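Local coordinates for Alr1010 protein (Nostoc, PDB 3URG) that probably binds calcium, as a member of the CcbP family of calcium-binding proteins, at residues F62-K67 against I123-D128. Numbering follows the deposited sequence.
Sequences FPFMGK and IDVDDD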
loop_
_atom_site.group_PDB
_atom_site.type_symbol
_atom_site.label_atom_id
_atom_site.label_comp_id
_atom_site.label_asym_id
_atom_site.label_seq_id
_atom_site.Cartn_x
_atom_site.Cartn_y
_atom_site.Cartn_z
ATOM N N PHE A 62 10.671 2.290 -6.043
ATOM C CA PHE A 62 11.430 1.236 -5.367
ATOM C C PHE A 62 12.929 1.292 -5.717
ATOM O O PHE A 62 13.289 1.637 -6.837
ATOM C CB PHE A 62 10.896 -0.145 -5.747
ATOM C CG PHE A 62 9.430 -0.328 -5.497
ATOM C CD1 PHE A 62 8.935 -0.398 -4.206
ATOM C CD2 PHE A 62 8.552 -0.475 -6.556
ATOM C CE1 PHE A 62 7.578 -0.589 -3.977
ATOM C CE2 PHE A 62 7.193 -0.664 -6.334
ATOM C CZ PHE A 62 6.711 -0.717 -5.044
ATOM N N PRO A 63 13.800 0.930 -4.764
ATOM C CA PRO A 63 13.439 0.504 -3.416
ATOM C C PRO A 63 13.426 1.703 -2.500
ATOM O O PRO A 63 14.026 2.709 -2.815
ATOM C CB PRO A 63 14.607 -0.412 -3.013
ATOM C CG PRO A 63 15.731 -0.116 -4.022
ATOM C CD PRO A 63 15.260 0.945 -4.955
ATOM N N PHE A 64 12.730 1.608 -1.379
ATOM C CA PHE A 64 12.787 2.674 -0.393
ATOM C C PHE A 64 12.770 2.045 0.990
ATOM O O PHE A 64 12.462 0.862 1.142
ATOM C CB PHE A 64 11.654 3.710 -0.586
ATOM C CG PHE A 64 10.256 3.146 -0.424
ATOM C CD1 PHE A 64 9.648 3.105 0.823
ATOM C CD2 PHE A 64 9.544 2.696 -1.527
ATOM C CE1 PHE A 64 8.359 2.599 0.971
ATOM C CE2 PHE A 64 8.262 2.198 -1.392
ATOM C CZ PHE A 64 7.669 2.147 -0.140
ATOM N N MET A 65 13.120 2.815 2.004
ATOM C CA MET A 65 13.107 2.252 3.342
ATOM C C MET A 65 11.845 2.593 4.118
ATOM O O MET A 65 11.241 3.645 3.922
ATOM C CB MET A 65 14.360 2.660 4.094
ATOM C CG MET A 65 15.550 1.829 3.663
ATOM S SD MET A 65 17.062 2.555 4.207
ATOM C CE MET A 65 16.847 4.233 3.616
ATOM N N GLY A 66 11.445 1.684 4.995
ATOM C CA GLY A 66 10.272 1.904 5.811
ATOM C C GLY A 66 10.324 1.162 7.128
ATOM O O GLY A 66 11.137 0.250 7.308
ATOM N N LYS A 67 9.469 1.582 8.059
ATOM C CA LYS A 67 9.261 0.858 9.306
ATOM C C LYS A 67 8.046 -0.022 9.093
ATOM O O LYS A 67 6.957 0.479 8.797
ATOM C CB LYS A 67 8.970 1.827 10.454
ATOM C CG LYS A 67 10.072 2.814 10.791
ATOM C CD LYS A 67 9.717 3.564 12.068
ATOM C CE LYS A 67 9.996 5.056 11.955
ATOM N NZ LYS A 67 11.453 5.368 11.937
ATOM N N ILE A 123 10.228 6.020 5.072
ATOM C CA ILE A 123 11.229 6.915 5.662
ATOM C C ILE A 123 11.883 7.815 4.618
ATOM O O ILE A 123 12.505 7.333 3.673
ATOM C CB ILE A 123 12.310 6.115 6.413
ATOM C CG1 ILE A 123 11.658 5.224 7.469
ATOM C CG2 ILE A 123 13.319 7.059 7.077
ATOM C CD1 ILE A 123 12.615 4.252 8.091
ATOM N N ASP A 124 11.696 9.123 4.780
ATOM C CA ASP A 124 12.276 10.129 3.890
ATOM C C ASP A 124 12.169 9.833 2.402
ATOM O O ASP A 124 13.142 10.001 1.669
ATOM C CB ASP A 124 13.748 10.354 4.232
ATOM C CG ASP A 124 13.932 11.321 5.366
ATOM O OD1 ASP A 124 13.384 11.060 6.456
ATOM O OD2 ASP A 124 14.621 12.347 5.162
ATOM N N VAL A 125 10.997 9.412 1.944
ATOM C CA VAL A 125 10.823 9.131 0.518
ATOM C C VAL A 125 10.464 10.369 -0.309
ATOM O O VAL A 125 10.091 11.410 0.238
ATOM C CB VAL A 125 9.757 8.055 0.281
ATOM C CG1 VAL A 125 10.235 6.721 0.825
ATOM C CG2 VAL A 125 8.443 8.464 0.919
ATOM N N ASP A 126 10.577 10.249 -1.631
ATOM C CA ASP A 126 10.252 11.367 -2.518
ATOM C C ASP A 126 8.751 11.627 -2.509
ATOM O O ASP A 126 7.965 10.774 -2.091
ATOM C CB ASP A 126 10.736 11.110 -3.946
ATOM C CG ASP A 126 10.011 9.957 -4.613
ATOM O OD1 ASP A 126 10.112 9.823 -5.852
ATOM O OD2 ASP A 126 9.340 9.186 -3.904
ATOM N N ASP A 127 8.367 12.804 -2.987
ATOM C CA ASP A 127 6.988 13.257 -2.902
ATOM C C ASP A 127 5.975 12.312 -3.532
ATOM O O ASP A 127 4.906 12.095 -2.971
ATOM C CB ASP A 127 6.854 14.642 -3.530
ATOM C CG ASP A 127 7.517 15.713 -2.700
ATOM O OD1 ASP A 127 7.815 15.432 -1.517
ATOM O OD2 ASP A 127 7.728 16.827 -3.230
ATOM N N ASP A 128 6.297 11.762 -4.697
ATOM C CA ASP A 128 5.332 10.919 -5.405
ATOM C C ASP A 128 5.080 9.603 -4.675
ATOM O O ASP A 128 3.968 9.073 -4.694
ATOM C CB ASP A 128 5.795 10.667 -6.839
ATOM C CG ASP A 128 5.798 11.942 -7.679
ATOM O OD1 ASP A 128 5.029 12.874 -7.340
ATOM O OD2 ASP A 128 6.569 12.014 -8.663
HETATM O O HOH W 1 13.851 5.565 1.733
#
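M65 and I123 join the two segments through the backbone: the amide N of I123 donates to the carbonyl O of M65 over 2.8 Å, with an N-H...O angle of 160°. The chains then diverge, the CA atoms lying 5.1 Å apart at G66 and I123 but 6.8 Å apart at F64 and V125. A water spans the other half of the M65–I123 pair, accepting from M65 N and donating to I123 O, each at 2.9 Å; M65 N and I123 O themselves are 4.9 Å apart, too far for a direct bond.

I123 sets CG1 beside its own backbone N (chi1 -56°), which lays that branch along the opposing backbone, I123 CG1 standing 4.0 Å from G66 CA. Beyond it, I123 CD1 lies 4.0 Å from K67 CG, and the two side chains cross at about a right angle. Farther along, V125 CG1 lies 3.6 Å from F64 CB and meets the ring obliquely. F64 also touches T129 and I133 of helix 127-141, which D126 N-caps.

Polar and apolar forces thus divide the work: one direct and one water-mediated link hold the M65 and I123 backbones, while the F64–V125 and K67–I123 side-chain contacts carry the rest.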